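PDB 4HOJ: RegF protein from Neisseria gonorrhoeae, which binds glutathione and calcium as a glutathione transferase homologue of the stringent starvation protein A type, probably with a regulatory role. Local coordinates for residues 44-47 with 53-56; 68-73 with 80-85; 155-160 with 182-187; 168-171 with 177-180. All blocks are in the same frame, centred on the assembly; numbering follows the deposited sequence. Where two conformers were deposited one is given.

Contact 1: residues 44-47 with 53-56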
loop_
_atom_site.group_PDB
_atom_site.type_symbol
_atom_site.label_atom_id
_atom_site.label_comp_id
_atom_site.label_asym_id
_atom_site.label_seq_id
_atom_site.Cartn_x
_atom_site.Cartn_y
_atom_site.Cartn_z
ATOM N N ALA A 44 2.937 -18.106 11.076
ATOM C CA ALA A 44 2.617 -18.314 9.667
ATOM C C ALA A 44 1.124 -18.571 9.421
ATOM O O ALA A 44 0.654 -18.378 8.307
ATOM C CB ALA A 44 3.467 -19.426 9.104
ATOM N N VAL A 45 0.374 -18.999 10.429
ATOM C CA VAL A 45 -1.067 -19.161 10.263
ATOM C C VAL A 45 -1.711 -17.770 10.236
ATOM O O VAL A 45 -2.638 -17.513 9.450
ATOM C CB VAL A 45 -1.630 -19.987 11.422
ATOM C CG1 VAL A 45 -3.159 -20.107 11.306
ATOM C CG2 VAL A 45 -1.020 -21.397 11.405
ATOM N N MET A 46 -1.225 -16.857 11.071
ATOM C CA MET A 46 -1.755 -15.487 11.129
ATOM C C MET A 46 -1.316 -14.661 9.926
ATOM O O MET A 46 -2.020 -13.749 9.483
ATOM C CB MET A 46 -1.278 -14.781 12.422
ATOM C CG MET A 46 -1.963 -15.290 13.694
ATOM S SD MET A 46 -1.478 -14.428 15.171
ATOM C CE MET A 46 0.246 -14.890 15.261
ATOM N N ASN A 47 -0.124 -14.906 9.425
ATOM C CA ASN A 47 0.476 -14.057 8.424
ATOM C C ASN A 47 1.154 -14.987 7.422
ATOM O O ASN A 47 2.161 -15.599 7.739
ATOM C CB ASN A 47 1.521 -13.125 9.075
ATOM C CG ASN A 47 2.218 -12.230 8.049
ATOM O OD1 ASN A 47 1.948 -12.331 6.825
ATOM N ND2 ASN A 47 3.118 -11.387 8.494
ATOM N N PRO A 53 5.210 -7.168 12.220
ATOM C CA PRO A 53 4.165 -7.317 13.230
ATOM C C PRO A 53 2.891 -7.949 12.713
ATOM O O PRO A 53 2.575 -7.973 11.482
ATOM C CB PRO A 53 3.842 -5.867 13.602
ATOM C CG PRO A 53 4.157 -5.067 12.300
ATOM C CD PRO A 53 5.430 -5.772 11.807
ATOM N N VAL A 54 2.095 -8.496 13.639
ATOM C CA VAL A 54 0.722 -8.950 13.407
ATOM C C VAL A 54 -0.139 -8.329 14.501
ATOM O O VAL A 54 0.313 -8.224 15.674
ATOM C CB VAL A 54 0.636 -10.464 13.495
ATOM C CG1 VAL A 54 -0.806 -10.976 13.481
ATOM C CG2 VAL A 54 1.429 -11.079 12.321
ATOM N N LEU A 55 -1.337 -7.860 14.190
ATOM C CA LEU A 55 -2.266 -7.432 15.203
ATOM C C LEU A 55 -3.453 -8.369 15.208
ATOM O O LEU A 55 -4.017 -8.694 14.128
ATOM C CB LEU A 55 -2.719 -6.013 14.920
ATOM C CG LEU A 55 -3.551 -5.352 16.027
ATOM C CD1 LEU A 55 -2.620 -4.799 17.128
ATOM C CD2 LEU A 55 -4.425 -4.220 15.492
ATOM N N VAL A 56 -3.869 -8.792 16.401
ATOM C CA VAL A 56 -5.075 -9.586 16.565
ATOM C C VAL A 56 -6.030 -8.855 17.462
ATOM O O VAL A 56 -5.651 -8.416 18.561
ATOM C CB VAL A 56 -4.763 -10.995 17.137
ATOM C CG1 VAL A 56 -6.074 -11.780 17.406
ATOM C CG2 VAL A 56 -3.846 -11.752 16.164
#

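Contact 2: residues 68-73 with 80-85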
loop_
_atom_site.group_PDB
_atom_site.type_symbol
_atom_site.label_atom_id
_atom_site.label_comp_id
_atom_site.label_asym_id
_atom_site.label_seq_id
_atom_site.Cartn_x
_atom_site.Cartn_y
_atom_site.Cartn_z
ATOM N N ILE A 68 -1.998 -2.207 9.718
ATOM C CA ILE A 68 -2.329 -2.305 11.116
ATOM C C ILE A 68 -2.529 -0.895 11.670
ATOM O O ILE A 68 -3.491 -0.623 12.387
ATOM C CB ILE A 68 -1.145 -2.988 11.842
ATOM C CG1 ILE A 68 -1.139 -4.484 11.478
ATOM C CG2 ILE A 68 -1.290 -2.788 13.382
ATOM C CD1 ILE A 68 0.202 -5.222 11.954
ATOM N N ASN A 69 -1.637 0.017 11.285
ATOM C CA ASN A 69 -1.704 1.364 11.867
ATOM C C ASN A 69 -2.899 2.150 11.383
ATOM O O ASN A 69 -3.499 2.890 12.164
ATOM C CB ASN A 69 -0.420 2.103 11.600
ATOM C CG ASN A 69 0.693 1.600 12.471
ATOM O OD1 ASN A 69 0.478 0.799 13.378
ATOM N ND2 ASN A 69 1.918 2.072 12.184
ATOM N N GLU A 70 -3.288 1.982 10.102
ATOM C CA GLU A 70 -4.567 2.543 9.611
ATOM C C GLU A 70 -5.721 2.061 10.415
ATOM O O GLU A 70 -6.600 2.840 10.785
ATOM C CB GLU A 70 -4.837 2.169 8.155
ATOM C CG GLU A 70 -3.945 2.889 7.177
ATOM C CD GLU A 70 -4.498 4.197 6.664
ATOM O OE1 GLU A 70 -5.521 4.695 7.200
ATOM O OE2 GLU A 70 -3.888 4.732 5.706
ATOM N N TYR A 71 -5.752 0.755 10.649
ATOM C CA TYR A 71 -6.817 0.181 11.455
ATOM C C TYR A 71 -6.840 0.818 12.834
ATOM O O TYR A 71 -7.887 1.277 13.280
ATOM C CB TYR A 71 -6.680 -1.360 11.534
ATOM C CG TYR A 71 -7.640 -1.950 12.510
ATOM C CD1 TYR A 71 -8.986 -2.070 12.207
ATOM C CD2 TYR A 71 -7.198 -2.407 13.738
ATOM C CE1 TYR A 71 -9.872 -2.630 13.116
ATOM C CE2 TYR A 71 -8.077 -2.958 14.668
ATOM C CZ TYR A 71 -9.402 -3.062 14.358
ATOM O OH TYR A 71 -10.273 -3.635 15.247
ATOM N N ILE A 72 -5.696 0.871 13.506
ATOM C CA ILE A 72 -5.679 1.410 14.851
ATOM C C ILE A 72 -6.210 2.863 14.847
ATOM O O ILE A 72 -6.961 3.266 15.739
ATOM C CB ILE A 72 -4.292 1.294 15.465
ATOM C CG1 ILE A 72 -3.949 -0.167 15.683
ATOM C CG2 ILE A 72 -4.292 2.022 16.838
ATOM C CD1 ILE A 72 -2.458 -0.365 15.950
ATOM N N ASP A 73 -5.798 3.631 13.836
ATOM C CA ASP A 73 -6.206 5.021 13.779
ATOM C C ASP A 73 -7.718 5.149 13.632
ATOM O O ASP A 73 -8.318 6.097 14.160
ATOM C CB ASP A 73 -5.512 5.727 12.608
ATOM C CG ASP A 73 -5.565 7.224 12.716
ATOM O OD1 ASP A 73 -5.442 7.756 13.857
ATOM O OD2 ASP A 73 -5.736 7.906 11.686
ATOM N N GLN A 80 -6.701 11.809 16.537
ATOM C CA GLN A 80 -6.517 11.473 15.117
ATOM C C GLN A 80 -5.064 11.568 14.648
ATOM O O GLN A 80 -4.389 12.570 14.888
ATOM C CB GLN A 80 -7.368 12.386 14.225
ATOM C CG GLN A 80 -8.838 12.428 14.613
ATOM C CD GLN A 80 -9.552 13.702 14.164
ATOM O OE1 GLN A 80 -8.980 14.801 14.174
ATOM N NE2 GLN A 80 -10.817 13.555 13.780
ATOM N N LEU A 81 -4.572 10.518 14.002
ATOM C CA LEU A 81 -3.219 10.532 13.507
ATOM C C LEU A 81 -3.178 10.861 12.026
ATOM O O LEU A 81 -2.154 10.871 11.430
ATOM C CB LEU A 81 -2.452 9.225 13.869
ATOM C CG LEU A 81 -2.163 9.115 15.368
ATOM C CD1 LEU A 81 -1.461 7.809 15.696
ATOM C CD2 LEU A 81 -1.344 10.318 15.800
ATOM N N MET A 82 -4.316 11.208 11.430
ATOM C CA MET A 82 -4.324 11.699 10.058
ATOM C C MET A 82 -5.089 13.010 9.977
ATOM O O MET A 82 -6.018 13.235 10.734
ATOM C CB MET A 82 -4.965 10.671 9.115
ATOM C CG MET A 82 -4.294 9.288 9.045
ATOM S SD MET A 82 -2.820 9.258 7.996
ATOM C CE MET A 82 -3.446 8.335 6.524
ATOM N N PRO A 83 -4.774 13.866 8.978
ATOM C CA PRO A 83 -5.616 15.050 8.700
ATOM C C PRO A 83 -7.016 14.635 8.299
ATOM O O PRO A 83 -7.200 13.497 7.892
ATOM C CB PRO A 83 -4.905 15.716 7.528
ATOM C CG PRO A 83 -3.946 14.671 6.985
ATOM C CD PRO A 83 -3.578 13.814 8.120
ATOM N N GLY A 84 -7.997 15.519 8.433
ATOM C CA GLY A 84 -9.338 15.230 7.946
ATOM C C GLY A 84 -9.524 15.466 6.466
ATOM O O GLY A 84 -10.457 14.941 5.837
ATOM N N ASP A 85 -8.666 16.294 5.894
ATOM C CA ASP A 85 -8.908 16.780 4.545
ATOM C C ASP A 85 -8.555 15.667 3.538
ATOM O O ASP A 85 -7.422 15.195 3.548
ATOM C CB ASP A 85 -8.031 17.998 4.313
ATOM C CG ASP A 85 -8.021 18.439 2.874
ATOM O OD1 ASP A 85 -9.085 18.396 2.215
ATOM O OD2 ASP A 85 -6.935 18.837 2.415
HETATM O O HOH W 1 -7.143 10.156 11.998
#

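Contact 3: residues 155-160 with 182-187. With CA (calcium ion), chain E.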
loop_
_atom_site.group_PDB
_atom_site.type_symbol
_atom_site.label_atom_id
_atom_site.label_comp_id
_atom_site.label_asym_id
_atom_site.label_seq_id
_atom_site.Cartn_x
_atom_site.Cartn_y
_atom_site.Cartn_z
ATOM N N ALA A 155 5.385 6.368 10.636
ATOM C CA ALA A 155 5.932 5.313 9.753
ATOM C C ALA A 155 7.465 5.504 9.547
ATOM O O ALA A 155 8.196 4.530 9.442
ATOM C CB ALA A 155 5.174 5.351 8.439
ATOM N N LEU A 156 7.923 6.754 9.486
ATOM C CA LEU A 156 9.321 7.013 9.235
ATOM C C LEU A 156 10.188 6.921 10.499
ATOM O O LEU A 156 11.363 6.594 10.410
ATOM C CB LEU A 156 9.423 8.427 8.652
ATOM C CG LEU A 156 10.854 8.916 8.355
ATOM C CD1 LEU A 156 11.575 7.998 7.341
ATOM C CD2 LEU A 156 10.785 10.352 7.808
ATOM N N ALA A 157 9.600 7.148 11.681
ATOM C CA ALA A 157 10.394 7.349 12.896
ATOM C C ALA A 157 11.323 6.154 13.187
ATOM O O ALA A 157 12.428 6.382 13.615
ATOM C CB ALA A 157 9.446 7.642 14.085
ATOM N N PRO A 158 10.904 4.898 13.055
ATOM C CA PRO A 158 11.853 3.803 13.390
ATOM C C PRO A 158 13.085 3.778 12.546
ATOM O O PRO A 158 14.138 3.307 13.033
ATOM C CB PRO A 158 11.013 2.553 13.204
ATOM C CG PRO A 158 9.548 3.083 13.466
ATOM C CD PRO A 158 9.570 4.369 12.715
ATOM N N LEU A 159 13.007 4.229 11.295
ATOM C CA LEU A 159 14.214 4.340 10.471
ATOM C C LEU A 159 15.126 5.437 10.962
ATOM O O LEU A 159 16.312 5.213 11.137
ATOM C CB LEU A 159 13.836 4.543 9.015
ATOM C CG LEU A 159 14.994 4.935 8.072
ATOM C CD1 LEU A 159 16.095 3.880 8.152
ATOM C CD2 LEU A 159 14.459 5.049 6.657
ATOM N N LEU A 160 14.576 6.586 11.255
ATOM C CA LEU A 160 15.433 7.667 11.775
ATOM C C LEU A 160 16.065 7.315 13.117
ATOM O O LEU A 160 17.214 7.678 13.356
ATOM C CB LEU A 160 14.604 8.978 11.897
ATOM C CG LEU A 160 13.953 9.415 10.581
ATOM C CD1 LEU A 160 13.189 10.741 10.774
ATOM C CD2 LEU A 160 15.013 9.567 9.547
ATOM N N GLU A 182 14.889 14.488 16.164
ATOM C CA GLU A 182 14.938 14.728 17.620
ATOM C C GLU A 182 13.593 15.165 18.230
ATOM O O GLU A 182 13.238 14.743 19.353
ATOM C CB GLU A 182 16.059 15.709 17.995
ATOM C CG GLU A 182 17.454 15.180 17.657
ATOM C CD GLU A 182 17.737 13.767 18.177
ATOM O OE1 GLU A 182 17.448 13.451 19.364
ATOM O OE2 GLU A 182 18.254 12.956 17.376
ATOM N N ARG A 183 12.822 15.969 17.515
ATOM C CA ARG A 183 11.491 16.319 17.999
ATOM C C ARG A 183 10.585 15.097 18.098
ATOM O O ARG A 183 9.880 14.974 19.095
ATOM C CB ARG A 183 10.860 17.396 17.130
ATOM C CG ARG A 183 11.338 18.789 17.533
ATOM C CD ARG A 183 10.439 19.879 16.964
ATOM N NE ARG A 183 10.108 19.593 15.570
ATOM C CZ ARG A 183 10.868 19.951 14.545
ATOM N NH1 ARG A 183 11.995 20.631 14.745
ATOM N NH2 ARG A 183 10.502 19.654 13.320
ATOM N N ILE A 184 10.604 14.209 17.095
ATOM C CA ILE A 184 9.804 13.011 17.175
ATOM C C ILE A 184 10.232 12.168 18.377
ATOM O O ILE A 184 9.383 11.641 19.126
ATOM C CB ILE A 184 9.975 12.184 15.900
ATOM C CG1 ILE A 184 9.515 13.012 14.702
ATOM C CG2 ILE A 184 9.167 10.858 16.004
ATOM C CD1 ILE A 184 8.050 13.543 14.809
ATOM N N PHE A 185 11.544 12.054 18.591
ATOM C CA PHE A 185 12.034 11.122 19.608
ATOM C C PHE A 185 11.783 11.655 21.022
ATOM O O PHE A 185 11.820 10.848 21.974
ATOM C CB PHE A 185 13.528 10.884 19.491
ATOM C CG PHE A 185 13.987 10.381 18.132
ATOM C CD1 PHE A 185 13.159 9.600 17.289
ATOM C CD2 PHE A 185 15.296 10.672 17.731
ATOM C CE1 PHE A 185 13.692 9.146 16.054
ATOM C CE2 PHE A 185 15.784 10.233 16.518
ATOM C CZ PHE A 185 14.955 9.465 15.679
ATOM N N GLN A 186 11.488 12.953 21.148
ATOM C CA GLN A 186 11.135 13.499 22.443
ATOM C C GLN A 186 9.686 13.238 22.805
ATOM O O GLN A 186 9.263 13.544 23.909
ATOM C CB GLN A 186 11.449 14.989 22.462
ATOM C CG GLN A 186 12.963 15.183 22.447
ATOM C CD GLN A 186 13.436 16.605 22.175
ATOM O OE1 GLN A 186 12.641 17.517 21.883
ATOM N NE2 GLN A 186 14.758 16.802 22.269
ATOM N N ARG A 187 8.888 12.703 21.882
ATOM C CA ARG A 187 7.483 12.513 22.217
ATOM C C ARG A 187 7.361 11.391 23.270
ATOM O O ARG A 187 7.984 10.333 23.166
ATOM C CB ARG A 187 6.657 12.131 20.994
ATOM C CG ARG A 187 6.596 13.220 19.920
ATOM C CD ARG A 187 5.728 12.814 18.721
ATOM N NE ARG A 187 4.309 12.594 19.077
ATOM C CZ ARG A 187 3.404 13.557 19.036
ATOM N NH1 ARG A 187 3.759 14.785 18.713
ATOM N NH2 ARG A 187 2.161 13.286 19.373
HETATM CA CA CA E . 18.683 13.245 15.046
HETATM O O HOH W 2 20.047 11.229 14.705
#

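Contact 4: residues 168-171 with 177-180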
loop_
_atom_site.group_PDB
_atom_site.type_symbol
_atom_site.label_atom_id
_atom_site.label_comp_id
_atom_site.label_asym_id
_atom_site.label_seq_id
_atom_site.Cartn_x
_atom_site.Cartn_y
_atom_site.Cartn_z
ATOM N N VAL A 168 24.163 4.643 8.681
ATOM C CA VAL A 168 23.748 5.531 7.619
ATOM C C VAL A 168 24.327 6.891 7.911
ATOM O O VAL A 168 24.157 7.433 9.004
ATOM C CB VAL A 168 22.235 5.644 7.550
ATOM C CG1 VAL A 168 21.811 6.834 6.603
ATOM C CG2 VAL A 168 21.650 4.335 7.035
ATOM N N LYS A 169 25.009 7.436 6.908
ATOM C CA LYS A 169 25.615 8.751 6.977
ATOM C C LYS A 169 24.830 9.710 6.068
ATOM O O LYS A 169 24.612 9.406 4.888
ATOM C CB LYS A 169 27.084 8.642 6.541
ATOM C CG LYS A 169 27.402 7.372 5.716
ATOM C CD LYS A 169 28.921 7.094 5.612
ATOM C CE LYS A 169 29.503 6.600 6.940
ATOM N NZ LYS A 169 30.936 6.193 6.820
ATOM N N LEU A 170 24.352 10.825 6.624
ATOM C CA LEU A 170 23.627 11.830 5.827
ATOM C C LEU A 170 24.503 13.015 5.477
ATOM O O LEU A 170 25.428 13.325 6.215
ATOM C CB LEU A 170 22.418 12.384 6.586
ATOM C CG LEU A 170 21.410 11.379 7.140
ATOM C CD1 LEU A 170 20.289 12.080 7.844
ATOM C CD2 LEU A 170 20.860 10.471 6.029
ATOM N N GLY A 171 24.177 13.697 4.378
ATOM C CA GLY A 171 24.836 14.943 4.040
ATOM C C GLY A 171 24.631 16.016 5.110
ATOM O O GLY A 171 23.650 15.997 5.869
ATOM N N LEU A 177 16.436 17.536 8.753
ATOM C CA LEU A 177 15.859 16.227 9.013
ATOM C C LEU A 177 16.262 15.700 10.402
ATOM O O LEU A 177 15.466 15.075 11.121
ATOM C CB LEU A 177 16.297 15.255 7.927
ATOM C CG LEU A 177 15.755 13.840 8.112
ATOM C CD1 LEU A 177 14.250 13.832 7.968
ATOM C CD2 LEU A 177 16.441 12.850 7.164
ATOM N N LEU A 178 17.512 15.913 10.793
ATOM C CA LEU A 178 17.964 15.391 12.086
ATOM C C LEU A 178 17.334 16.166 13.257
ATOM O O LEU A 178 17.030 15.563 14.293
ATOM C CB LEU A 178 19.495 15.447 12.179
ATOM C CG LEU A 178 20.196 14.481 11.200
ATOM C CD1 LEU A 178 21.702 14.613 11.350
ATOM C CD2 LEU A 178 19.783 13.065 11.456
ATOM N N LYS A 179 17.111 17.459 13.082
ATOM C CA LYS A 179 16.451 18.252 14.121
ATOM C C LYS A 179 15.000 17.785 14.254
ATOM O O LYS A 179 14.496 17.593 15.373
ATOM C CB LYS A 179 16.527 19.752 13.805
ATOM C CG LYS A 179 15.673 20.609 14.760
ATOM C CD LYS A 179 15.993 22.085 14.709
ATOM C CE LYS A 179 14.982 22.869 15.540
ATOM N NZ LYS A 179 15.491 24.214 15.884
ATOM N N TYR A 180 14.334 17.598 13.116
ATOM C CA TYR A 180 13.016 16.964 13.103
ATOM C C TYR A 180 12.998 15.604 13.814
ATOM O O TYR A 180 12.095 15.349 14.636
ATOM C CB TYR A 180 12.477 16.841 11.652
ATOM C CG TYR A 180 11.435 15.758 11.437
ATOM C CD1 TYR A 180 10.068 16.001 11.653
ATOM C CD2 TYR A 180 11.817 14.485 11.019
ATOM C CE1 TYR A 180 9.129 15.020 11.447
ATOM C CE2 TYR A 180 10.889 13.510 10.823
ATOM C CZ TYR A 180 9.551 13.771 11.040
ATOM O OH TYR A 180 8.630 12.771 10.829
#

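Contact 1: residues 44-47 with 53-56
Met46, at the end of helix 41-46, lays its thioether against two valines of strand 54-57. Val54 and Val56 are alternate strand residues and present their side chains on the same face, where Met46 SD meets Val56 CG2 at 3.7 Å and Val54 CG1 at 3.9 Å. The methionine runs at about a right angle to Val56 but at a slant to Val54, whose CG1 also meets Met46 CB at 4.0 Å. The other branch of Val54 serves a second apolar contact, with CG2 lying 3.8 Å from Asn47 CB. Tyr7 and Val61, on the strands flanking 54-57, also touch Met46.

Polar interactions belong to the connecting turn. With CG anti to the backbone N (chi1 178°), the buried Asn47 side chain extends to the loop, where OD1 accepts from Tyr49 N and ND2 donates to Gln51 O. The turn leading to the glutathione site is thus tied back to the helix end. Leu55 points the other way, toward Ile68 and Tyr71 of helix 65-75. A helix followed by a loop that enters a central strand through a cis-proline, here Pro53 beside the bound glutathione, is the hallmark of the thioredoxin fold in the N-terminal domain of glutathione transferases.

Contact 2: residues 68-73 with 80-85
Asp73, near the end of the last helix of the thioredoxin-like domain, receives the backbone of Leu81 and Met82 in the linker that leads on to helix 86-102. Its carboxylate does most of the work. Leu81 N donates to Asp73 OD1 at 2.9 Å with an N-H...O angle of 152°, arriving on the syn side and 20° out of the carboxylate plane. The second oxygen reaches the next residue through water: water 1 donates to Asp73 OD2 at 2.7 Å and accepts from Met82 N at 3.1 Å. One carboxylate therefore holds two successive peptide nitrogens, one directly and one indirectly.

Carbon atoms close in around the same group. Leu81 CB lies 3.3 Å from Asp73 OD1, and Met82 CG approaches Asp73 OD2 equally closely at 3.3 Å. CG of Asp73 stands anti to the backbone N (chi1 -163°), which sends the carboxylate out from the helix to the linker. The linker is the familiar connection of the glutathione transferase fold, joining its N-terminal domain to the all-helical C-terminal one. Lys25 of helix 13-25 forms a salt bridge with Asp73 OD1, which probably favours the charged form of this buried acid.

The backbone of Leu81 is also bonded to Met151, at the start of helix 151-161. Further on, Asp85 is the N-cap of helix 86-102, its OD2 accepting from Met88 N. On the helix side, Tyr71 packs on Val87 of the second subunit.

Contact 3: residues 155-160 with 182-187
Phe185, on helix 175-185, presses the edge of its ring into the backbone of helix 151-161. Its CZ lies 3.5 Å from Leu160 C and 3.8 Å from Leu160 CB, while CE1 is 3.9 Å from Ala157 O; the carbonyl groups are thus met near the ring plane and not over a face. Beside the ring, Ala157 CB touches CG2 of the neighbouring Ile184 at 3.8 Å. The small alanine lets the two helices come near, with the CA atoms of Ala157 and Ile184 7.1 Å apart. All four residues are buried, and Trp161 meets the phenylalanine ring edge-to-face.

This is helix packing within the all-helical C-terminal domain of the glutathione transferase fold. Helix 151-161 is kinked at Pro158, where backbone bonding to the preceding turn is interrupted; the proline points away from segment 182-187 and packs on helix 13-25 of the N-terminal domain.

Toward solvent the contact opens out. Glu182, partly exposed, does not touch helix 151-161 and instead binds the calcium ion through OE2 at 2.4 Å. A bend at chi2 (-51°) brings the carboxylate to the metal. Water 2 is another ligand, 2.5 Å from the calcium, and Glu182 OE1 forms a salt bridge with Arg202.

Contact 4: residues 168-171 with 177-180
Leu170 makes a small apolar surface contact with Leu177 and Leu178, by which the long loop between helices 151-161 and 175-185 folds back on the first turns of the second helix. A single methyl does the touching: Leu170 CD1 lies 3.8 Å from Leu178 CD2 and 4.0 Å from Leu177 CD2. Leu170 CD1 is also 4.1 Å from Leu178 CG. The loop leucine crosses Leu177 at about a right angle and Leu178 at a slant.

The two helix leucines reach this methyl by different routes. Leu177 has CG anti to its backbone N (chi1 179°), whereas in Leu178 the same carbon is anti to the carbonyl carbon (chi1 -67°), and the CD2 methyls of both turn to the loop. Leu131 of helix 117-134 packs against both Leu170 and Leu177, and Leu163 against both Leu170 and Leu178, so the three leucines belong to a wider apolar patch. Leu178 is also part of a calcium site.

Hydrogen bonds lie beside the contact: Gly171 N to Thr132 OG1 and Leu177 N to Ser135 OG. Between the leucines the contact is purely apolar and non-directional, so these nearby backbone bonds probably contribute the directional part of the placement.

Contacts 2 and 3 are buried, contact 1 is partly so, and contact 4 lies at the surface. Contact 1 belongs to the N-terminal domain and touches contact 2, where Ile68 and Tyr71 pack on the far face of strand 54-57. Contacts 3 and 4 share helix 175-185 and meet where Leu160 packs on Tyr180; contact 4 is nested within the loop that contact 3 closes, and the calcium bound by Glu182 also has Leu178 in its site. Chemistry follows place: a buried carboxylate, backbone nitrogens and water serve the interdomain linker in contact 2, whereas mainly apolar packing, in contact 3 partly of a ring edge on backbone, joins helix to strand, helix to helix and loop to helix in the others.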